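Local coordinates for putative sugar binding protein (Bacteroides vulgatus ATCC 8482, PDB 3KEZ), which probably binds sugars or other nutrients at the outer membrane, as a calcium-containing member of the SusD family, at residues A[334-339]-A[389-394]; A[340-345]-A[359-364]; A[383-388]-A[402-407]. All coordinates share one frame; numbering follows the deposited sequence.

Contact 1 (A[334-339]-A[389-394]); sequences LIRLSE and RKELVA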
loop_
_atom_site.group_PDB
_atom_site.type_symbol
_atom_site.label_atom_id
_atom_site.label_comp_id
_atom_site.label_asym_id
_atom_site.label_seq_id
_atom_site.Cartn_x
_atom_site.Cartn_y
_atom_site.Cartn_z
ATOM N N LEU A 334 -3.397 4.999 -4.051
ATOM C CA LEU A 334 -2.892 4.198 -2.949
ATOM C C LEU A 334 -3.824 3.058 -2.528
ATOM O O LEU A 334 -3.366 1.978 -2.215
ATOM C CB LEU A 334 -2.599 5.121 -1.762
ATOM C CG LEU A 334 -1.601 4.615 -0.741
ATOM C CD1 LEU A 334 -0.278 4.278 -1.435
ATOM C CD2 LEU A 334 -1.449 5.699 0.289
ATOM N N ILE A 335 -5.125 3.336 -2.509
ATOM C CA ILE A 335 -6.203 2.349 -2.266
ATOM C C ILE A 335 -7.292 2.443 -3.373
ATOM O O ILE A 335 -7.876 3.511 -3.628
ATOM C CB ILE A 335 -6.904 2.548 -0.876
ATOM C CG1 ILE A 335 -5.875 2.506 0.269
ATOM C CG2 ILE A 335 -8.050 1.486 -0.666
ATOM C CD1 ILE A 335 -6.450 2.872 1.639
ATOM N N ARG A 336 -7.547 1.304 -4.017
ATOM C CA ARG A 336 -8.458 1.185 -5.134
ATOM C C ARG A 336 -9.579 0.173 -4.887
ATOM O O ARG A 336 -9.337 -0.872 -4.260
ATOM C CB ARG A 336 -7.687 0.719 -6.376
ATOM C CG ARG A 336 -6.680 1.727 -6.894
ATOM C CD ARG A 336 -6.408 1.528 -8.380
ATOM N NE ARG A 336 -5.595 0.353 -8.660
ATOM C CZ ARG A 336 -5.902 -0.679 -9.460
ATOM N NH1 ARG A 336 -7.069 -0.772 -10.068
ATOM N NH2 ARG A 336 -5.011 -1.655 -9.638
ATOM N N LEU A 337 -10.774 0.461 -5.430
ATOM C CA LEU A 337 -11.895 -0.484 -5.382
ATOM C C LEU A 337 -11.540 -1.877 -5.903
ATOM O O LEU A 337 -12.039 -2.863 -5.365
ATOM C CB LEU A 337 -13.087 0.024 -6.144
ATOM C CG LEU A 337 -14.397 -0.719 -5.961
ATOM C CD1 LEU A 337 -14.926 -0.718 -4.481
ATOM C CD2 LEU A 337 -15.441 -0.066 -6.895
ATOM N N SER A 338 -10.656 -1.961 -6.906
ATOM C CA SER A 338 -10.188 -3.247 -7.429
ATOM C C SER A 338 -9.609 -4.124 -6.315
ATOM O O SER A 338 -9.805 -5.327 -6.337
ATOM C CB SER A 338 -9.136 -3.062 -8.552
ATOM O OG SER A 338 -9.664 -2.555 -9.759
ATOM N N GLU A 339 -8.894 -3.521 -5.349
ATOM C CA GLU A 339 -8.356 -4.283 -4.223
ATOM C C GLU A 339 -9.487 -4.814 -3.317
ATOM O O GLU A 339 -9.386 -5.963 -2.844
ATOM C CB GLU A 339 -7.301 -3.534 -3.381
ATOM C CG GLU A 339 -6.641 -4.465 -2.314
ATOM C CD GLU A 339 -5.941 -3.752 -1.191
ATOM O OE1 GLU A 339 -5.751 -2.526 -1.295
ATOM O OE2 GLU A 339 -5.523 -4.429 -0.202
ATOM N N ARG A 389 -1.648 -10.065 -8.548
ATOM C CA ARG A 389 -0.349 -9.554 -8.976
ATOM C C ARG A 389 -0.421 -8.804 -10.327
ATOM O O ARG A 389 0.310 -7.844 -10.544
ATOM C CB ARG A 389 0.700 -10.668 -9.006
ATOM C CG ARG A 389 0.554 -11.612 -10.188
ATOM C CD ARG A 389 1.117 -12.967 -9.904
ATOM N NE ARG A 389 2.546 -12.937 -10.102
ATOM C CZ ARG A 389 3.319 -14.006 -10.251
ATOM N NH1 ARG A 389 2.809 -15.234 -10.228
ATOM N NH2 ARG A 389 4.617 -13.841 -10.419
ATOM N N LYS A 390 -1.309 -9.235 -11.220
ATOM C CA LYS A 390 -1.514 -8.531 -12.483
ATOM C C LYS A 390 -2.173 -7.217 -12.220
ATOM O O LYS A 390 -1.740 -6.193 -12.762
ATOM C CB LYS A 390 -2.331 -9.350 -13.483
ATOM C CG LYS A 390 -1.683 -10.698 -13.867
ATOM C CD LYS A 390 -2.616 -11.519 -14.818
ATOM C CE LYS A 390 -2.079 -12.906 -15.013
ATOM N NZ LYS A 390 -3.103 -13.770 -15.609
ATOM N N GLU A 391 -3.168 -7.210 -11.328
ATOM C CA GLU A 391 -3.897 -5.977 -11.032
ATOM C C GLU A 391 -3.093 -4.923 -10.257
ATOM O O GLU A 391 -3.218 -3.736 -10.531
ATOM C CB GLU A 391 -5.191 -6.301 -10.275
ATOM C CG GLU A 391 -6.060 -5.093 -10.116
ATOM C CD GLU A 391 -6.481 -4.516 -11.450
ATOM O OE1 GLU A 391 -6.949 -5.307 -12.313
ATOM O OE2 GLU A 391 -6.356 -3.283 -11.641
ATOM N N LEU A 392 -2.251 -5.341 -9.310
ATOM C CA LEU A 392 -1.654 -4.424 -8.359
ATOM C C LEU A 392 -0.143 -4.190 -8.545
ATOM O O LEU A 392 0.502 -3.617 -7.694
ATOM C CB LEU A 392 -1.962 -4.884 -6.938
ATOM C CG LEU A 392 -3.465 -4.935 -6.550
ATOM C CD1 LEU A 392 -3.607 -5.273 -5.042
ATOM C CD2 LEU A 392 -4.157 -3.600 -6.823
ATOM N N VAL A 393 0.403 -4.641 -9.664
ATOM C CA VAL A 393 1.793 -4.382 -10.017
ATOM C C VAL A 393 2.118 -2.860 -9.921
ATOM O O VAL A 393 1.338 -1.990 -10.401
ATOM C CB VAL A 393 2.152 -5.005 -11.382
ATOM C CG1 VAL A 393 1.347 -4.383 -12.527
ATOM C CG2 VAL A 393 3.653 -4.943 -11.606
ATOM N N ALA A 394 3.218 -2.572 -9.205
ATOM C CA ALA A 394 3.764 -1.186 -8.981
ATOM C C ALA A 394 2.968 -0.359 -7.952
ATOM O O ALA A 394 3.203 0.850 -7.804
ATOM C CB ALA A 394 3.944 -0.407 -10.318
#
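Arg-336 and Glu-391 form a buried salt bridge in the helical core of the SusD fold, where strand 332-336 runs straight into helix 337-350 and meets the C-terminal end of helix 381-392. The arginine is the last residue before its helix. Its long side chain, bent at chi3 (-74°), brings the guanidinium to the glutamate end-on, so that NH1 and NH2 both hold one oxygen: NH1 of Arg-336 lies 3.0 Å and NH2 2.9 Å from OE2 of Glu-391. That oxygen sits almost in the guanidinium plane, but the two flat groups are turned 56° apart, and OE2 is met on its anti side, away from OE1. The grip is thus two-pronged without being the coplanar pairing of two nitrogens with two oxygens. A glutamate suits the place because its other oxygen is equally in demand: OE1 is bridged by Arg-302 and Arg-367, while Tyr-239 also bonds to OE2. So many positive neighbours would probably keep the buried carboxylate ionised. The charge of Arg-336 is balanced in turn by Glu-254 and Glu-395, which tie it to the residue just before strand 255-259 and to the chain after helix 381-392. Leu-392 lays one methyl against each of two charged side chains. CD1 of Leu-392 rests 4.2 Å from CG of Glu-339, whose carboxylate is taken by Arg-204 and Arg-388. The other methyl, CD2 of Leu-392, approaches the guanidinium obliquely and comes within 3.5 Å of NH2 of Arg-336.

Contact 2 (A[340-345]-A[359-364]); sequences AYLNAA and KYLNSI
Tyr-360 places its CG beside its own backbone N and anti to the carbonyl carbon (chi1 -70°), which sends the ring across to helix 337-350, with a face to Ala-344 and an edge to Tyr-341. Leu-361, with CG anti to its N instead, drops a methyl toward Leu-342 and Ala-345. The two tyrosines form an offset edge-to-face pair: the edge of Tyr-360 is directed at the face of Tyr-341, with the planes 69° apart and CD1 of Tyr-360 3.8 Å from CD2 of Tyr-341. One face of the Tyr-360 ring takes a CH-pi contact from the Ala-344 methyl, whose CB lies 3.8 Å from the ring centroid, nearly over it; CE of Lys-359 covers part of the opposite face. Alanines suit these positions because a single methyl lets the helices come close, with CA of Ala-345 only 5.3 Å from CA of Tyr-360. Beyond it, CD1 of Leu-361 touches both CB of Ala-345 at 3.8 Å and CD2 of Leu-342 at 3.9 Å. At the partly exposed margin CB of Ser-363 packs 3.5 Å from CE2 of Tyr-341, and Ile-364 lies against CB of the same tyrosine. Both phenols are anchored on helix 212-229, Tyr-341 OH to Glu-227 and Tyr-360 OH to Glu-220. Were Tyr-360 cut back to an alanine, Tyr-341 would probably lose its aromatic mate, a gap would open over the Ala-344 methyl and Glu-220 would be left without the hydroxyl. With axes 8.0 Å apart at 144°, joined by a short link, the segments form an antiparallel helical hairpin, the building element of TPR-like folds and consistent with the TPR-clan sequence of SusD proteins.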
loop_
_atom_site.group_PDB
_atom_site.type_symbol
_atom_site.label_atom_id
_atom_site.label_comp_id
_atom_site.label_asym_id
_atom_site.label_seq_id
_atom_site.Cartn_x
_atom_site.Cartn_y
_atom_site.Cartn_z
ATOM N N ALA A 340 -10.539 -4.035 -3.063
ATOM C CA ALA A 340 -11.653 -4.594 -2.287
ATOM C C ALA A 340 -12.182 -5.836 -2.973
ATOM O O ALA A 340 -12.422 -6.826 -2.287
ATOM C CB ALA A 340 -12.777 -3.600 -1.989
ATOM N N TYR A 341 -12.324 -5.822 -4.301
ATOM C CA TYR A 341 -12.794 -7.022 -5.020
ATOM C C TYR A 341 -11.854 -8.221 -4.799
ATOM O O TYR A 341 -12.311 -9.318 -4.533
ATOM C CB TYR A 341 -12.961 -6.767 -6.514
ATOM C CG TYR A 341 -14.301 -6.196 -6.874
ATOM C CD1 TYR A 341 -14.567 -4.836 -6.689
ATOM C CD2 TYR A 341 -15.282 -6.989 -7.438
ATOM C CE1 TYR A 341 -15.826 -4.312 -6.984
ATOM C CE2 TYR A 341 -16.516 -6.480 -7.769
ATOM C CZ TYR A 341 -16.790 -5.140 -7.528
ATOM O OH TYR A 341 -18.014 -4.617 -7.861
ATOM N N LEU A 342 -10.549 -7.999 -4.954
ATOM C CA LEU A 342 -9.546 -9.055 -4.769
ATOM C C LEU A 342 -9.456 -9.550 -3.330
ATOM O O LEU A 342 -9.234 -10.757 -3.088
ATOM C CB LEU A 342 -8.173 -8.596 -5.261
ATOM C CG LEU A 342 -8.070 -8.307 -6.769
ATOM C CD1 LEU A 342 -6.981 -7.261 -7.042
ATOM C CD2 LEU A 342 -7.861 -9.667 -7.542
ATOM N N ASN A 343 -9.607 -8.642 -2.371
ATOM C CA ASN A 343 -9.697 -9.048 -0.966
ATOM C C ASN A 343 -10.919 -9.919 -0.692
ATOM O O ASN A 343 -10.785 -10.947 -0.048
ATOM C CB ASN A 343 -9.668 -7.804 -0.061
ATOM C CG ASN A 343 -8.324 -7.085 -0.104
ATOM O OD1 ASN A 343 -7.352 -7.562 -0.743
ATOM N ND2 ASN A 343 -8.247 -5.930 0.588
ATOM N N ALA A 344 -12.098 -9.547 -1.216
ATOM C CA ALA A 344 -13.301 -10.359 -1.068
ATOM C C ALA A 344 -13.135 -11.724 -1.722
ATOM O O ALA A 344 -13.517 -12.730 -1.141
ATOM C CB ALA A 344 -14.541 -9.643 -1.636
ATOM N N ALA A 345 -12.469 -11.764 -2.882
ATOM C CA ALA A 345 -12.229 -13.024 -3.583
ATOM C C ALA A 345 -11.356 -13.962 -2.769
ATOM O O ALA A 345 -11.698 -15.135 -2.588
ATOM C CB ALA A 345 -11.627 -12.782 -4.947
ATOM N N LYS A 359 -17.655 -14.829 -8.138
ATOM C CA LYS A 359 -18.355 -13.556 -8.355
ATOM C C LYS A 359 -17.367 -12.390 -8.336
ATOM O O LYS A 359 -17.248 -11.617 -9.302
ATOM C CB LYS A 359 -19.428 -13.361 -7.290
ATOM C CG LYS A 359 -20.312 -12.096 -7.496
ATOM C CD LYS A 359 -21.106 -11.757 -6.220
ATOM C CE LYS A 359 -21.259 -10.216 -6.001
ATOM N NZ LYS A 359 -22.157 -9.893 -4.821
ATOM N N TYR A 360 -16.603 -12.282 -7.254
ATOM C CA TYR A 360 -15.720 -11.120 -7.093
ATOM C C TYR A 360 -14.525 -11.187 -8.032
ATOM O O TYR A 360 -14.145 -10.182 -8.664
ATOM C CB TYR A 360 -15.312 -10.952 -5.631
ATOM C CG TYR A 360 -16.476 -10.497 -4.772
ATOM C CD1 TYR A 360 -16.970 -9.193 -4.897
ATOM C CD2 TYR A 360 -17.068 -11.324 -3.822
ATOM C CE1 TYR A 360 -18.000 -8.741 -4.126
ATOM C CE2 TYR A 360 -18.148 -10.858 -3.035
ATOM C CZ TYR A 360 -18.598 -9.567 -3.209
ATOM O OH TYR A 360 -19.625 -9.029 -2.461
ATOM N N LEU A 361 -13.963 -12.373 -8.205
ATOM C CA LEU A 361 -12.810 -12.471 -9.052
ATOM C C LEU A 361 -13.172 -12.202 -10.498
ATOM O O LEU A 361 -12.386 -11.594 -11.215
ATOM C CB LEU A 361 -12.114 -13.809 -8.895
ATOM C CG LEU A 361 -10.681 -13.724 -9.352
ATOM C CD1 LEU A 361 -9.870 -12.883 -8.352
ATOM C CD2 LEU A 361 -10.112 -15.109 -9.499
ATOM N N ASN A 362 -14.384 -12.615 -10.901
ATOM C CA ASN A 362 -14.801 -12.491 -12.279
ATOM C C ASN A 362 -14.911 -11.019 -12.694
ATOM O O ASN A 362 -14.618 -10.685 -13.830
ATOM C CB ASN A 362 -16.106 -13.259 -12.566
ATOM C CG ASN A 362 -16.004 -14.144 -13.791
ATOM O OD1 ASN A 362 -14.928 -14.326 -14.369
ATOM N ND2 ASN A 362 -17.135 -14.706 -14.198
ATOM N N SER A 363 -15.272 -10.146 -11.771
ATOM C CA SER A 363 -15.344 -8.728 -12.053
ATOM C C SER A 363 -13.949 -8.188 -12.478
ATOM O O SER A 363 -13.856 -7.405 -13.423
ATOM C CB SER A 363 -15.920 -7.966 -10.833
ATOM O OG SER A 363 -17.325 -8.192 -10.702
ATOM N N ILE A 364 -12.887 -8.622 -11.793
ATOM C CA ILE A 364 -11.528 -8.233 -12.153
ATOM C C ILE A 364 -11.094 -8.881 -13.472
ATOM O O ILE A 364 -10.629 -8.171 -14.377
ATOM C CB ILE A 364 -10.533 -8.484 -11.029
ATOM C CG1 ILE A 364 -10.970 -7.698 -9.778
ATOM C CG2 ILE A 364 -9.148 -8.052 -11.422
ATOM C CD1 ILE A 364 -11.232 -6.147 -10.005
#

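Contact 3 (A[383-388]-A[402-407]); sequences NVLDER and VIRNGM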
loop_
_atom_site.group_PDB
_atom_site.type_symbol
_atom_site.label_atom_id
_atom_site.label_comp_id
_atom_site.label_asym_id
_atom_site.label_seq_id
_atom_site.Cartn_x
_atom_site.Cartn_y
_atom_site.Cartn_z
ATOM N N ASN A 383 -4.728 -18.966 -7.499
ATOM C CA ASN A 383 -5.511 -18.370 -8.596
ATOM C C ASN A 383 -5.797 -16.900 -8.290
ATOM O O ASN A 383 -5.641 -16.032 -9.148
ATOM C CB ASN A 383 -6.889 -19.042 -8.767
ATOM C CG ASN A 383 -6.844 -20.475 -9.297
ATOM O OD1 ASN A 383 -7.855 -21.169 -9.192
ATOM N ND2 ASN A 383 -5.755 -20.904 -9.915
ATOM N N VAL A 384 -6.229 -16.631 -7.054
ATOM C CA VAL A 384 -6.557 -15.284 -6.648
ATOM C C VAL A 384 -5.327 -14.370 -6.609
ATOM O O VAL A 384 -5.354 -13.251 -7.155
ATOM C CB VAL A 384 -7.356 -15.230 -5.334
ATOM C CG1 VAL A 384 -7.539 -13.790 -4.901
ATOM C CG2 VAL A 384 -8.720 -15.900 -5.504
ATOM N N LEU A 385 -4.251 -14.854 -6.020
ATOM C CA LEU A 385 -2.988 -14.103 -5.989
ATOM C C LEU A 385 -2.361 -13.861 -7.395
ATOM O O LEU A 385 -1.750 -12.816 -7.645
ATOM C CB LEU A 385 -2.007 -14.787 -5.063
ATOM C CG LEU A 385 -2.367 -14.873 -3.569
ATOM C CD1 LEU A 385 -1.296 -15.586 -2.776
ATOM C CD2 LEU A 385 -2.697 -13.469 -2.965
ATOM N N ASP A 386 -2.528 -14.815 -8.298
ATOM C CA ASP A 386 -2.139 -14.623 -9.678
ATOM C C ASP A 386 -2.923 -13.546 -10.422
ATOM O O ASP A 386 -2.341 -12.824 -11.199
ATOM C CB ASP A 386 -2.157 -15.926 -10.455
ATOM C CG ASP A 386 -0.903 -16.761 -10.188
ATOM O OD1 ASP A 386 0.025 -16.269 -9.497
ATOM O OD2 ASP A 386 -0.899 -17.932 -10.597
ATOM N N GLU A 387 -4.231 -13.424 -10.165
ATOM C CA GLU A 387 -4.958 -12.251 -10.619
ATOM C C GLU A 387 -4.505 -10.954 -9.901
ATOM O O GLU A 387 -4.284 -9.916 -10.548
ATOM C CB GLU A 387 -6.452 -12.453 -10.457
ATOM C CG GLU A 387 -7.326 -11.436 -11.221
ATOM C CD GLU A 387 -7.155 -11.492 -12.725
ATOM O OE1 GLU A 387 -6.821 -12.565 -13.267
ATOM O OE2 GLU A 387 -7.371 -10.452 -13.378
ATOM N N ARG A 388 -4.360 -11.009 -8.585
ATOM C CA ARG A 388 -3.984 -9.831 -7.796
ATOM C C ARG A 388 -2.637 -9.225 -8.279
ATOM O O ARG A 388 -2.494 -8.012 -8.377
ATOM C CB ARG A 388 -3.897 -10.219 -6.312
ATOM C CG ARG A 388 -3.655 -9.090 -5.324
ATOM C CD ARG A 388 -3.232 -9.630 -3.943
ATOM N NE ARG A 388 -3.150 -8.564 -2.961
ATOM C CZ ARG A 388 -4.222 -7.961 -2.409
ATOM N NH1 ARG A 388 -5.467 -8.324 -2.708
ATOM N NH2 ARG A 388 -4.037 -6.965 -1.558
ATOM N N VAL A 402 2.934 -12.715 -1.234
ATOM C CA VAL A 402 3.543 -14.026 -1.240
ATOM C C VAL A 402 3.944 -14.431 0.202
ATOM O O VAL A 402 3.535 -15.513 0.721
ATOM C CB VAL A 402 4.784 -14.021 -2.151
ATOM C CG1 VAL A 402 5.438 -15.401 -2.144
ATOM C CG2 VAL A 402 4.371 -13.649 -3.583
ATOM N N ILE A 403 4.691 -13.552 0.847
ATOM C CA ILE A 403 5.364 -13.869 2.099
ATOM C C ILE A 403 4.324 -14.121 3.214
ATOM O O ILE A 403 4.492 -15.033 4.020
ATOM C CB ILE A 403 6.370 -12.770 2.507
ATOM C CG1 ILE A 403 7.594 -12.745 1.573
ATOM C CG2 ILE A 403 6.799 -12.947 3.983
ATOM C CD1 ILE A 403 8.485 -14.057 1.558
ATOM N N ARG A 404 3.239 -13.346 3.217
ATOM C CA ARG A 404 2.243 -13.408 4.292
ATOM C C ARG A 404 1.510 -14.723 4.310
ATOM O O ARG A 404 0.917 -15.131 5.328
ATOM C CB ARG A 404 1.245 -12.250 4.166
ATOM C CG ARG A 404 0.207 -12.349 3.044
ATOM C CD ARG A 404 -0.600 -11.047 3.010
ATOM N NE ARG A 404 -1.357 -10.851 1.774
ATOM C CZ ARG A 404 -2.510 -11.452 1.459
ATOM N NH1 ARG A 404 -3.023 -12.409 2.214
ATOM N NH2 ARG A 404 -3.073 -11.179 0.292
ATOM N N ASN A 405 1.483 -15.360 3.141
ATOM C CA ASN A 405 0.820 -16.629 2.968
ATOM C C ASN A 405 1.738 -17.831 3.134
ATOM O O ASN A 405 1.352 -18.966 2.796
ATOM C CB ASN A 405 0.104 -16.631 1.606
ATOM C CG ASN A 405 -1.119 -15.778 1.617
ATOM O OD1 ASN A 405 -2.026 -16.012 2.415
ATOM N ND2 ASN A 405 -1.170 -14.787 0.743
ATOM N N GLY A 406 2.930 -17.617 3.670
ATOM C CA GLY A 406 3.907 -18.696 3.805
ATOM C C GLY A 406 4.377 -19.287 2.489
ATOM O O GLY A 406 4.808 -20.453 2.410
HETATM N N MSE A 407 4.326 -18.467 1.448
HETATM C CA MSE A 407 4.805 -18.869 0.174
HETATM C C MSE A 407 6.226 -18.358 -0.027
HETATM O O MSE A 407 6.685 -17.463 0.688
HETATM C CB MSE A 407 3.858 -18.386 -0.915
HETATM C CG MSE A 407 2.495 -19.031 -0.841
HETATM SE SE MSE A 407 1.281 -18.122 -2.014
HETATM C CE MSE A 407 -0.236 -19.216 -1.847
#
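Leu-385, in the first half of helix 381-392, faces the chain where helix 398-403 ends, its CA 8.1 Å from CA of Val-402, and the backbone then turns from Ile-403 to Gly-406. The leucine divides its two methyls among three residues. CD1 of Leu-385 meets the selenomethionine Met-407 tip to tip, 3.7 Å from SE, and also touches ND2 of Asn-405 at 3.6 Å, the asparagine coming from the opposite direction. Its amide nitrogen is occupied by Asp-401 O, so the apolar contact costs it no polar partner. The turn that carries Arg-404, Asn-405 and Met-407 is a Schellman motif, closing helix 398-403: Met-407 N bonds to Val-402 O and Gly-406 N to Ile-403 O, with glycine suited to the positive phi (63°) of Gly-406. CD2 of Leu-385 lies 4.0 Å from NH2 of Arg-404, an extended arginine that starts between its own N and carbonyl carbon (chi1 74°). The same NH2 of Arg-404 stands over one face of the Arg-388 guanidinium, 4.2 Å from NE of Arg-388, with the planes almost perpendicular at 83°. Two like charges so close are probably tolerated because Asp-401 forms a salt bridge with NE of each. Glu-346 takes NH1 of Arg-404, while Arg-388 uses NH1 for the OD1 of Asn-343.

From the N terminus, contact 1 begins on strand 332-336 and the first turn of helix 337-350, contact 2 further along that helix. Contact 2 closes first, across the short turn to helix 354-368, and so lies wholly within the longer loop that contact 1 closes at 389-394. Contact 3 starts inside that loop, on helix 381-392, and closes beyond it at 402-407, so it crosses contact 1 and follows contact 2 in series. Helix 381-392 serves contacts 1 and 3. Arg-388 joins all three neighbourhoods, bridging Glu-339 of contact 1 and probably bonding to Asn-343 of contact 2, while Leu-342 and Ile-364 pack against Glu-391. Together they tie together four helices that follow one another in the chain.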